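Local coordinates for protein aerobactin synthase IucA (PDB 5JM8) that probably joins a hydroxylysine derivative to citrate at the expense of ATP, as an NIS synthetase of aerobactin siderophore assembly in Klebsiella pneumoniae, at residues Y56-P59 and T60-R64; A15-C18 and F19-L23; G502-S505 and E506-M510; L379-A382 and V383-S387. All coordinates share one frame; numbering follows the deposited sequence.

Contact 1 of 4, residues Y56-P59 and T60-R64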
loop_
_atom_site.group_PDB
_atom_site.type_symbol
_atom_site.label_atom_id
_atom_site.label_comp_id
_atom_site.label_asym_id
_atom_site.label_seq_id
_atom_site.Cartn_x
_atom_site.Cartn_y
_atom_site.Cartn_z
ATOM N N TYR A 56 5.081 -34.880 -25.243
ATOM C CA TYR A 56 5.873 -35.184 -24.055
ATOM C C TYR A 56 5.393 -36.460 -23.381
ATOM O O TYR A 56 4.231 -36.567 -22.990
ATOM C CB TYR A 56 5.818 -34.027 -23.059
ATOM C CG TYR A 56 6.550 -34.307 -21.765
ATOM C CD1 TYR A 56 7.937 -34.331 -21.721
ATOM C CD2 TYR A 56 5.853 -34.544 -20.586
ATOM C CE1 TYR A 56 8.609 -34.585 -20.542
ATOM C CE2 TYR A 56 6.520 -34.797 -19.400
ATOM C CZ TYR A 56 7.896 -34.816 -19.385
ATOM O OH TYR A 56 8.565 -35.071 -18.213
ATOM N N PHE A 57 6.300 -37.425 -23.249
ATOM C CA PHE A 57 6.007 -38.663 -22.543
ATOM C C PHE A 57 6.523 -38.586 -21.111
ATOM O O PHE A 57 7.692 -38.285 -20.877
ATOM C CB PHE A 57 6.624 -39.861 -23.262
ATOM C CG PHE A 57 6.297 -41.177 -22.621
ATOM C CD1 PHE A 57 5.108 -41.828 -22.912
ATOM C CD2 PHE A 57 7.169 -41.758 -21.717
ATOM C CE1 PHE A 57 4.799 -43.036 -22.317
ATOM C CE2 PHE A 57 6.866 -42.968 -21.121
ATOM C CZ PHE A 57 5.679 -43.607 -21.422
ATOM N N SER A 58 5.633 -38.870 -20.166
ATOM C CA SER A 58 5.926 -38.758 -18.746
ATOM C C SER A 58 5.922 -40.119 -18.060
ATOM O O SER A 58 4.970 -40.887 -18.216
ATOM C CB SER A 58 4.905 -37.847 -18.069
ATOM O OG SER A 58 4.954 -37.984 -16.661
ATOM N N PRO A 59 6.981 -40.424 -17.292
ATOM C CA PRO A 59 6.957 -41.662 -16.504
ATOM C C PRO A 59 6.021 -41.583 -15.305
ATOM O O PRO A 59 5.911 -42.549 -14.551
ATOM C CB PRO A 59 8.408 -41.817 -16.046
ATOM C CG PRO A 59 8.965 -40.446 -16.069
ATOM C CD PRO A 59 8.284 -39.741 -17.198
ATOM N N THR A 60 5.365 -40.439 -15.136
ATOM C CA THR A 60 4.338 -40.275 -14.115
ATOM C C THR A 60 2.999 -39.970 -14.778
ATOM O O THR A 60 2.081 -39.458 -14.141
ATOM C CB THR A 60 4.701 -39.155 -13.123
ATOM O OG1 THR A 60 5.062 -37.970 -13.844
ATOM C CG2 THR A 60 5.864 -39.584 -12.246
ATOM N N GLN A 61 2.905 -40.296 -16.065
ATOM C CA GLN A 61 1.666 -40.178 -16.835
ATOM C C GLN A 61 1.148 -38.741 -16.980
ATOM O O GLN A 61 -0.010 -38.535 -17.346
ATOM C CB GLN A 61 0.574 -41.051 -16.213
ATOM C CG GLN A 61 0.870 -42.546 -16.255
ATOM C CD GLN A 61 1.575 -43.063 -15.010
ATOM O OE1 GLN A 61 1.256 -42.672 -13.888
ATOM N NE2 GLN A 61 2.529 -43.964 -15.209
ATOM N N HIS A 62 1.992 -37.753 -16.694
ATOM C CA HIS A 62 1.673 -36.368 -17.033
ATOM C C HIS A 62 1.997 -36.123 -18.508
ATOM O O HIS A 62 2.834 -35.282 -18.836
ATOM C CB HIS A 62 2.450 -35.378 -16.154
ATOM C CG HIS A 62 2.037 -35.381 -14.713
ATOM N ND1 HIS A 62 2.589 -36.234 -13.781
ATOM C CD2 HIS A 62 1.140 -34.620 -14.041
ATOM C CE1 HIS A 62 2.043 -36.005 -12.600
ATOM N NE2 HIS A 62 1.161 -35.031 -12.729
ATOM N N HIS A 63 1.335 -36.864 -19.392
ATOM C CA HIS A 63 1.617 -36.787 -20.823
ATOM C C HIS A 63 1.053 -35.526 -21.462
ATOM O O HIS A 63 0.094 -34.936 -20.962
ATOM C CB HIS A 63 1.044 -38.005 -21.555
ATOM C CG HIS A 63 1.506 -39.316 -21.007
ATOM N ND1 HIS A 63 2.823 -39.719 -21.048
ATOM C CD2 HIS A 63 0.823 -40.323 -20.415
ATOM C CE1 HIS A 63 2.934 -40.913 -20.496
ATOM N NE2 HIS A 63 1.734 -41.304 -20.104
ATOM N N ARG A 64 1.657 -35.131 -22.579
ATOM C CA ARG A 64 1.130 -34.065 -23.418
ATOM C C ARG A 64 0.924 -34.609 -24.829
ATOM O O ARG A 64 1.887 -34.938 -25.523
ATOM C CB ARG A 64 2.073 -32.857 -23.434
ATOM C CG ARG A 64 1.529 -31.661 -24.216
ATOM C CD ARG A 64 2.422 -30.424 -24.114
ATOM N NE ARG A 64 3.721 -30.612 -24.763
ATOM C CZ ARG A 64 4.859 -30.888 -24.130
ATOM N NH1 ARG A 64 5.978 -31.039 -24.827
ATOM N NH2 ARG A 64 4.895 -31.013 -22.806
#
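With CG trans to the backbone N in both Tyr56 and Arg64, the side chains of these two residues leave their paired backbones on the same face, and the bend of Arg64 at chi3 (66°) folds its guanidinium back over CB of Tyr56. The pair stands at the base of the beta hairpin loop that joins strands 49-54 and 64-72 of the five-stranded antiparallel sheet. Tyr56 and Arg64 form an antiparallel hydrogen-bonded pair: Arg64 N reaches Tyr56 O at 3.0 Å and Tyr56 N reaches Arg64 O at 3.2 Å. Arg64 NH2 comes within 3.2 Å of Tyr56 CB, and the guanidinium and phenol planes lie only 12° apart, although the two side chains cross at about a right angle.

Ser58 to Gln61 make a type I beta turn, closed by Gln61 N on Ser58 O at 3.0 Å. Thr60 N donates to Ser58 OG, while Glu506 of helix 506-521 receives bonds from the hydroxyls of Tyr56, Ser58 and Thr60, a convergence that ties the hairpin loop to that helix. Beyond the turn, His62 centres an inverse gamma turn. On the other side of the hairpin Phe57 and His63 lie alongside each other, their ring centroids 4.7 Å apart and planes oblique at 36°. His63 CE1 sits over one face of the Phe57 ring, 3.4 Å from Phe57 CE1.

Contact 2 of 4, residues A15-C18 and F19-L23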
loop_
_atom_site.group_PDB
_atom_site.type_symbol
_atom_site.label_atom_id
_atom_site.label_comp_id
_atom_site.label_asym_id
_atom_site.label_seq_id
_atom_site.Cartn_x
_atom_site.Cartn_y
_atom_site.Cartn_z
ATOM N N ALA A 15 -7.954 -30.039 -21.211
ATOM C CA ALA A 15 -9.095 -30.737 -20.625
ATOM C C ALA A 15 -9.102 -32.198 -21.058
ATOM O O ALA A 15 -9.268 -33.101 -20.238
ATOM C CB ALA A 15 -10.399 -30.059 -21.026
ATOM N N ALA A 16 -8.916 -32.425 -22.352
ATOM C CA ALA A 16 -8.904 -33.776 -22.887
ATOM C C ALA A 16 -7.751 -34.572 -22.292
ATOM O O ALA A 16 -7.865 -35.777 -22.070
ATOM C CB ALA A 16 -8.802 -33.749 -24.402
ATOM N N GLN A 17 -6.642 -33.891 -22.024
ATOM C CA GLN A 17 -5.451 -34.552 -21.507
ATOM C C GLN A 17 -5.715 -35.150 -20.126
ATOM O O GLN A 17 -5.084 -36.130 -19.739
ATOM C CB GLN A 17 -4.280 -33.574 -21.440
ATOM C CG GLN A 17 -2.918 -34.246 -21.389
ATOM C CD GLN A 17 -2.543 -34.914 -22.699
ATOM O OE1 GLN A 17 -2.481 -34.267 -23.746
ATOM N NE2 GLN A 17 -2.293 -36.217 -22.648
ATOM N N CYS A 18 -6.655 -34.559 -19.393
ATOM C CA CYS A 18 -7.050 -35.073 -18.085
ATOM C C CYS A 18 -7.792 -36.389 -18.230
ATOM O O CYS A 18 -7.499 -37.356 -17.531
ATOM C CB CYS A 18 -7.932 -34.061 -17.354
ATOM S SG CYS A 18 -7.088 -32.540 -16.869
ATOM N N PHE A 19 -8.763 -36.411 -19.138
ATOM C CA PHE A 19 -9.516 -37.622 -19.435
ATOM C C PHE A 19 -8.568 -38.733 -19.863
ATOM O O PHE A 19 -8.641 -39.854 -19.361
ATOM C CB PHE A 19 -10.556 -37.344 -20.528
ATOM C CG PHE A 19 -11.325 -38.559 -20.967
ATOM C CD1 PHE A 19 -10.843 -39.377 -21.977
ATOM C CD2 PHE A 19 -12.536 -38.879 -20.376
ATOM C CE1 PHE A 19 -11.550 -40.492 -22.383
ATOM C CE2 PHE A 19 -13.249 -39.993 -20.778
ATOM C CZ PHE A 19 -12.755 -40.801 -21.782
ATOM N N LEU A 20 -7.659 -38.401 -20.773
ATOM C CA LEU A 20 -6.771 -39.390 -21.370
ATOM C C LEU A 20 -5.671 -39.851 -20.411
ATOM O O LEU A 20 -5.431 -41.049 -20.280
ATOM C CB LEU A 20 -6.146 -38.829 -22.648
ATOM C CG LEU A 20 -7.136 -38.506 -23.772
ATOM C CD1 LEU A 20 -6.442 -37.790 -24.921
ATOM C CD2 LEU A 20 -7.829 -39.763 -24.276
ATOM N N ASN A 21 -5.008 -38.911 -19.741
ATOM C CA ASN A 21 -3.946 -39.262 -18.795
ATOM C C ASN A 21 -4.492 -40.060 -17.620
ATOM O O ASN A 21 -3.844 -40.986 -17.128
ATOM C CB ASN A 21 -3.237 -38.011 -18.274
ATOM C CG ASN A 21 -2.335 -37.374 -19.313
ATOM O OD1 ASN A 21 -2.301 -37.799 -20.468
ATOM N ND2 ASN A 21 -1.605 -36.340 -18.909
ATOM N N SER A 22 -5.685 -39.689 -17.168
ATOM C CA SER A 22 -6.362 -40.429 -16.115
ATOM C C SER A 22 -6.583 -41.875 -16.561
ATOM O O SER A 22 -6.342 -42.814 -15.802
ATOM C CB SER A 22 -7.695 -39.767 -15.759
ATOM O OG SER A 22 -8.296 -40.405 -14.650
ATOM N N LEU A 23 -7.026 -42.042 -17.804
ATOM C CA LEU A 23 -7.260 -43.366 -18.374
ATOM C C LEU A 23 -5.964 -44.167 -18.528
ATOM O O LEU A 23 -5.900 -45.334 -18.146
ATOM C CB LEU A 23 -7.955 -43.237 -19.733
ATOM C CG LEU A 23 -8.224 -44.533 -20.505
ATOM C CD1 LEU A 23 -9.205 -45.425 -19.759
ATOM C CD2 LEU A 23 -8.737 -44.221 -21.900
#
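Residues Ala15 to Leu23 run through successive turns of helix 14-26, and the backbone of segment 15-18 meets that of 19-23 by i to i+4 bonds. Leu20 N lies 2.9 Å from Ala16 O, Asn21 N lies 2.8 Å from Gln17 O, and Ser22 N lies 3.0 Å from Cys18 O. These three bonds are alpha-helical, whereas at the start Cys18 N bonds Ala15 O, i to i+3.

One side-chain bond repeats the i to i+4 spacing. Gln17 NE2 donates to Asn21 OD1 at 2.7 Å, nearly straight at 168°, and the acceptor lies in the plane of the Gln17 amide. At the Asn21 carbonyl the donor is tilted from the plane, and the two amide planes stand 50° apart. The Gln17 chain is bent at chi2 (70°), which carries its amide forward along the helix, toward Asn21; its CG also passes 3.5 Å from Asn21 ND2. Leu20 packs differently, laying CG 3.3 Å from Ala16 O.

The outward groups tie the helix to the sheet and to its helical neighbours. Gln17 OE1 accepts from Phe65 N of strand 64-72, and Asn21 ND2 donates to His63 O, while the Phe19 ring meets Phe545 edge-to-face and packs against helices 82-96 and 101-124. The two amides therefore form a continuous chain of bonds with the strand entrance: each uses one end on the other and its remaining end on the backbone of residues 63-65. In this buried setting each of the four amide polar atoms has a bond, a pattern that would set the orientation of both amides.

Contact 3 of 4, residues G502-S505 and E506-M510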
loop_
_atom_site.group_PDB
_atom_site.type_symbol
_atom_site.label_atom_id
_atom_site.label_comp_id
_atom_site.label_asym_id
_atom_site.label_seq_id
_atom_site.Cartn_x
_atom_site.Cartn_y
_atom_site.Cartn_z
ATOM N N GLY A 502 11.376 -28.999 -19.726
ATOM C CA GLY A 502 12.714 -29.319 -20.190
ATOM C C GLY A 502 13.819 -28.726 -19.334
ATOM O O GLY A 502 14.924 -28.483 -19.821
ATOM N N LEU A 503 13.527 -28.494 -18.057
ATOM C CA LEU A 503 14.526 -27.994 -17.118
ATOM C C LEU A 503 15.424 -29.129 -16.634
ATOM O O LEU A 503 16.620 -28.938 -16.411
ATOM C CB LEU A 503 13.847 -27.305 -15.932
ATOM C CG LEU A 503 13.021 -26.061 -16.279
ATOM C CD1 LEU A 503 12.306 -25.514 -15.058
ATOM C CD2 LEU A 503 13.898 -24.990 -16.902
ATOM N N ASP A 504 14.832 -30.309 -16.475
ATOM C CA ASP A 504 15.571 -31.527 -16.154
ATOM C C ASP A 504 14.596 -32.694 -16.236
ATOM O O ASP A 504 13.396 -32.507 -16.071
ATOM C CB ASP A 504 16.209 -31.448 -14.761
ATOM C CG ASP A 504 17.259 -32.526 -14.532
ATOM O OD1 ASP A 504 17.621 -33.237 -15.495
ATOM O OD2 ASP A 504 17.733 -32.654 -13.383
ATOM N N SER A 505 15.101 -33.895 -16.500
ATOM C CA SER A 505 14.239 -35.068 -16.637
ATOM C C SER A 505 13.508 -35.362 -15.326
ATOM O O SER A 505 14.011 -35.042 -14.252
ATOM C CB SER A 505 15.061 -36.285 -17.071
ATOM O OG SER A 505 16.121 -36.532 -16.167
ATOM N N GLU A 506 12.317 -35.950 -15.414
ATOM C CA GLU A 506 11.597 -36.371 -14.215
ATOM C C GLU A 506 12.436 -37.384 -13.455
ATOM O O GLU A 506 12.494 -37.359 -12.226
ATOM C CB GLU A 506 10.237 -36.980 -14.561
ATOM C CG GLU A 506 9.298 -36.033 -15.287
ATOM C CD GLU A 506 7.874 -36.557 -15.376
ATOM O OE1 GLU A 506 7.408 -37.197 -14.410
ATOM O OE2 GLU A 506 7.223 -36.328 -16.417
ATOM N N ALA A 507 13.093 -38.265 -14.205
ATOM C CA ALA A 507 13.931 -39.315 -13.633
ATOM C C ALA A 507 15.006 -38.727 -12.725
ATOM O O ALA A 507 15.218 -39.206 -11.611
ATOM C CB ALA A 507 14.570 -40.144 -14.740
ATOM N N ASN A 508 15.676 -37.685 -13.205
ATOM C CA ASN A 508 16.716 -37.031 -12.426
ATOM C C ASN A 508 16.143 -36.310 -11.213
ATOM O O ASN A 508 16.705 -36.371 -10.122
ATOM C CB ASN A 508 17.495 -36.042 -13.293
ATOM C CG ASN A 508 18.407 -36.728 -14.291
ATOM O OD1 ASN A 508 18.709 -37.917 -14.167
ATOM N ND2 ASN A 508 18.861 -35.975 -15.286
ATOM N N LEU A 509 15.022 -35.625 -11.403
ATOM C CA LEU A 509 14.419 -34.857 -10.323
ATOM C C LEU A 509 13.860 -35.782 -9.250
ATOM O O LEU A 509 13.914 -35.466 -8.063
ATOM C CB LEU A 509 13.322 -33.939 -10.866
ATOM C CG LEU A 509 13.810 -32.866 -11.847
ATOM C CD1 LEU A 509 12.634 -32.152 -12.511
ATOM C CD2 LEU A 509 14.730 -31.869 -11.155
ATOM N N MET A 510 13.333 -36.929 -9.667
ATOM C CA MET A 510 12.830 -37.919 -8.720
ATOM C C MET A 510 13.981 -38.576 -7.957
ATOM O O MET A 510 13.776 -39.141 -6.880
ATOM C CB MET A 510 11.992 -38.982 -9.437
ATOM C CG MET A 510 10.620 -38.490 -9.884
ATOM S SD MET A 510 9.522 -39.793 -10.488
ATOM C CE MET A 510 10.240 -40.154 -12.086
#
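Asp504 OD1 is gripped from two directions: Asn508 ND2 donates to it at 3.0 Å, and Ser505 N makes a weaker, bent bond at 2.8 Å. The Asn508 bond is nearly straight (167°) and meets OD1 on its syn side, and OD1 lies close to the plane of the Asn508 amide, although the carboxylate and amide planes are turned 52° apart. Ser505 is the N-cap of helix 506-521. Its OG, held between the backbone N and carbonyl carbon (chi1 56°), accepts from Asn508 N at 3.2 Å and so occupies a first-turn N-H. The helix proper starts with Leu509 N on Ser505 O at 3.1 Å. Leu509 CD2 also lies 3.9 Å from Asp504 CB, an apolar flank beside the polar cap. A negative carboxylate at the N-terminal end would be expected to interact favourably with the helix dipole.

The preceding Gly502, with positive phi, ends helix 475-500 in a Schellman motif; five residues, 501-505, separate it from helix 506-521. Asp504 OD2 turns to His399 of helix 394-420, Leu503 and Leu509 pack on Leu498 of helix 475-500, and Glu506 reaches the hairpin turn leading into strand 64-72.

Contact 4 of 4, residues L379-A382 and V383-S387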
loop_
_atom_site.group_PDB
_atom_site.type_symbol
_atom_site.label_atom_id
_atom_site.label_comp_id
_atom_site.label_asym_id
_atom_site.label_seq_id
_atom_site.Cartn_x
_atom_site.Cartn_y
_atom_site.Cartn_z
ATOM N N LEU A 379 4.516 -22.569 -12.047
ATOM C CA LEU A 379 5.677 -23.047 -11.305
ATOM C C LEU A 379 6.946 -22.700 -12.067
ATOM O O LEU A 379 7.913 -22.205 -11.493
ATOM C CB LEU A 379 5.595 -24.556 -11.073
ATOM C CG LEU A 379 6.834 -25.232 -10.479
ATOM C CD1 LEU A 379 7.236 -24.599 -9.154
ATOM C CD2 LEU A 379 6.586 -26.722 -10.304
ATOM N N VAL A 380 6.928 -22.957 -13.371
ATOM C CA VAL A 380 8.080 -22.702 -14.229
ATOM C C VAL A 380 8.338 -21.205 -14.349
ATOM O O VAL A 380 9.480 -20.775 -14.505
ATOM C CB VAL A 380 7.873 -23.322 -15.629
ATOM C CG1 VAL A 380 8.947 -22.854 -16.609
ATOM C CG2 VAL A 380 7.870 -24.834 -15.530
ATOM N N ALA A 381 7.269 -20.418 -14.278
ATOM C CA ALA A 381 7.383 -18.963 -14.281
ATOM C C ALA A 381 8.097 -18.479 -13.023
ATOM O O ALA A 381 8.855 -17.512 -13.065
ATOM C CB ALA A 381 6.009 -18.325 -14.387
ATOM N N ALA A 382 7.848 -19.155 -11.906
ATOM C CA ALA A 382 8.494 -18.821 -10.643
ATOM C C ALA A 382 9.970 -19.204 -10.664
ATOM O O ALA A 382 10.838 -18.382 -10.373
ATOM C CB ALA A 382 7.785 -19.510 -9.490
ATOM N N VAL A 383 10.243 -20.459 -11.007
ATOM C CA VAL A 383 11.607 -20.971 -11.073
ATOM C C VAL A 383 12.473 -20.120 -11.993
ATOM O O VAL A 383 13.646 -19.886 -11.711
ATOM C CB VAL A 383 11.623 -22.432 -11.563
ATOM C CG1 VAL A 383 13.053 -22.921 -11.785
ATOM C CG2 VAL A 383 10.908 -23.325 -10.565
ATOM N N LYS A 384 11.892 -19.665 -13.096
ATOM C CA LYS A 384 12.599 -18.802 -14.032
ATOM C C LYS A 384 12.931 -17.450 -13.401
ATOM O O LYS A 384 13.964 -16.855 -13.705
ATOM C CB LYS A 384 11.771 -18.608 -15.302
ATOM C CG LYS A 384 11.931 -19.737 -16.307
ATOM C CD LYS A 384 10.976 -19.587 -17.478
ATOM C CE LYS A 384 11.346 -20.522 -18.620
ATOM N NZ LYS A 384 10.641 -20.158 -19.879
ATOM N N ARG A 385 12.055 -16.969 -12.523
ATOM C CA ARG A 385 12.325 -15.738 -11.784
ATOM C C ARG A 385 13.391 -15.980 -10.728
ATOM O O ARG A 385 14.223 -15.114 -10.464
ATOM C CB ARG A 385 11.055 -15.203 -11.126
ATOM C CG ARG A 385 10.116 -14.500 -12.078
ATOM C CD ARG A 385 9.046 -13.746 -11.324
ATOM N NE ARG A 385 8.254 -14.634 -10.480
ATOM C CZ ARG A 385 7.158 -15.270 -10.879
ATOM N NH1 ARG A 385 6.711 -15.125 -12.120
ATOM N NH2 ARG A 385 6.505 -16.055 -10.033
ATOM N N LEU A 386 13.353 -17.161 -10.122
ATOM C CA LEU A 386 14.350 -17.551 -9.137
ATOM C C LEU A 386 15.728 -17.582 -9.788
ATOM O O LEU A 386 16.700 -17.069 -9.234
ATOM C CB LEU A 386 14.000 -18.915 -8.540
ATOM C CG LEU A 386 14.994 -19.525 -7.552
ATOM C CD1 LEU A 386 15.204 -18.607 -6.358
ATOM C CD2 LEU A 386 14.507 -20.901 -7.108
ATOM N N SER A 387 15.794 -18.174 -10.976
ATOM C CA SER A 387 17.042 -18.276 -11.726
ATOM C C SER A 387 17.626 -16.898 -12.023
ATOM O O SER A 387 18.790 -16.631 -11.720
ATOM C CB SER A 387 16.814 -19.046 -13.031
ATOM O OG SER A 387 17.983 -19.067 -13.830
#
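Leu379 CD1 touches Val383 CG2 at 4.1 Å, an apolar pair one helical turn apart whose side chains run at a slant to each other; Val383 CG2 also rests 3.3 Å from Leu379 O. On another flank Val380 CG1 lies 3.9 Å from Lys384 CE, the methyl meeting the extended aliphatic part of the lysine. Arg385 takes a third position: bent at chi3 (-59°), it folds its guanidinium back over the preceding turn, so that one face covers Ala381 O and Ala382 CA. Its NH1 is 3.3 Å from Ala381 O, but the approach is over the face rather than along an N-H, and no hydrogen bond results. NH2 lies 3.7 Å from Ala382 CB.

Beneath these side chains the backbone supplies the i to i+4 bonds. Val383 N meets Leu379 O at 3.0 Å and is almost straight (174°), and Leu386 N meets Ala382 O at 2.8 Å. The Arg385 N-H is less regular: it bonds Ala381 O at 3.3 Å and shares Ala382 O weakly, a bifurcated arrangement. Farther out, charges fix the long ends: Lys384 NZ forms a salt bridge with Asp376, just before the helix, and Arg385 NE forms one with Asp438.

Helix 378-390 thereby presents Leu379 and Val383 to Trp401 of helix 394-420 and to helix 475-500, where Val494, Ala497 and Leu498 receive them, while Ala382 and Leu386 pack on the loop at Asp438, between strands 431-435 and 440-445.

Overall arrangement
Contacts 2 and 4 are mostly buried and lie within helices, whereas contacts 1 and 3 are partly buried and sit where chain elements begin or turn. In space the four form a series, 2 to 1 to 3 to 4: His63 O receives Asn21 ND2 of contact 2, and contact 1 also bonds to the start of helix 506-521 in contact 3. Contacts 3 and 4 meet by apolar packing, Leu503 on Val383, both against helix 475-500. Contacts 2 and 4, with centres about 26 Å apart, do not touch. Their chemistry differs accordingly: in contact 2 an amide pair bonds to the backbone where strand 64-72 begins, while contact 4 combines aliphatic packing with charged ends whose partners lie outside its segments.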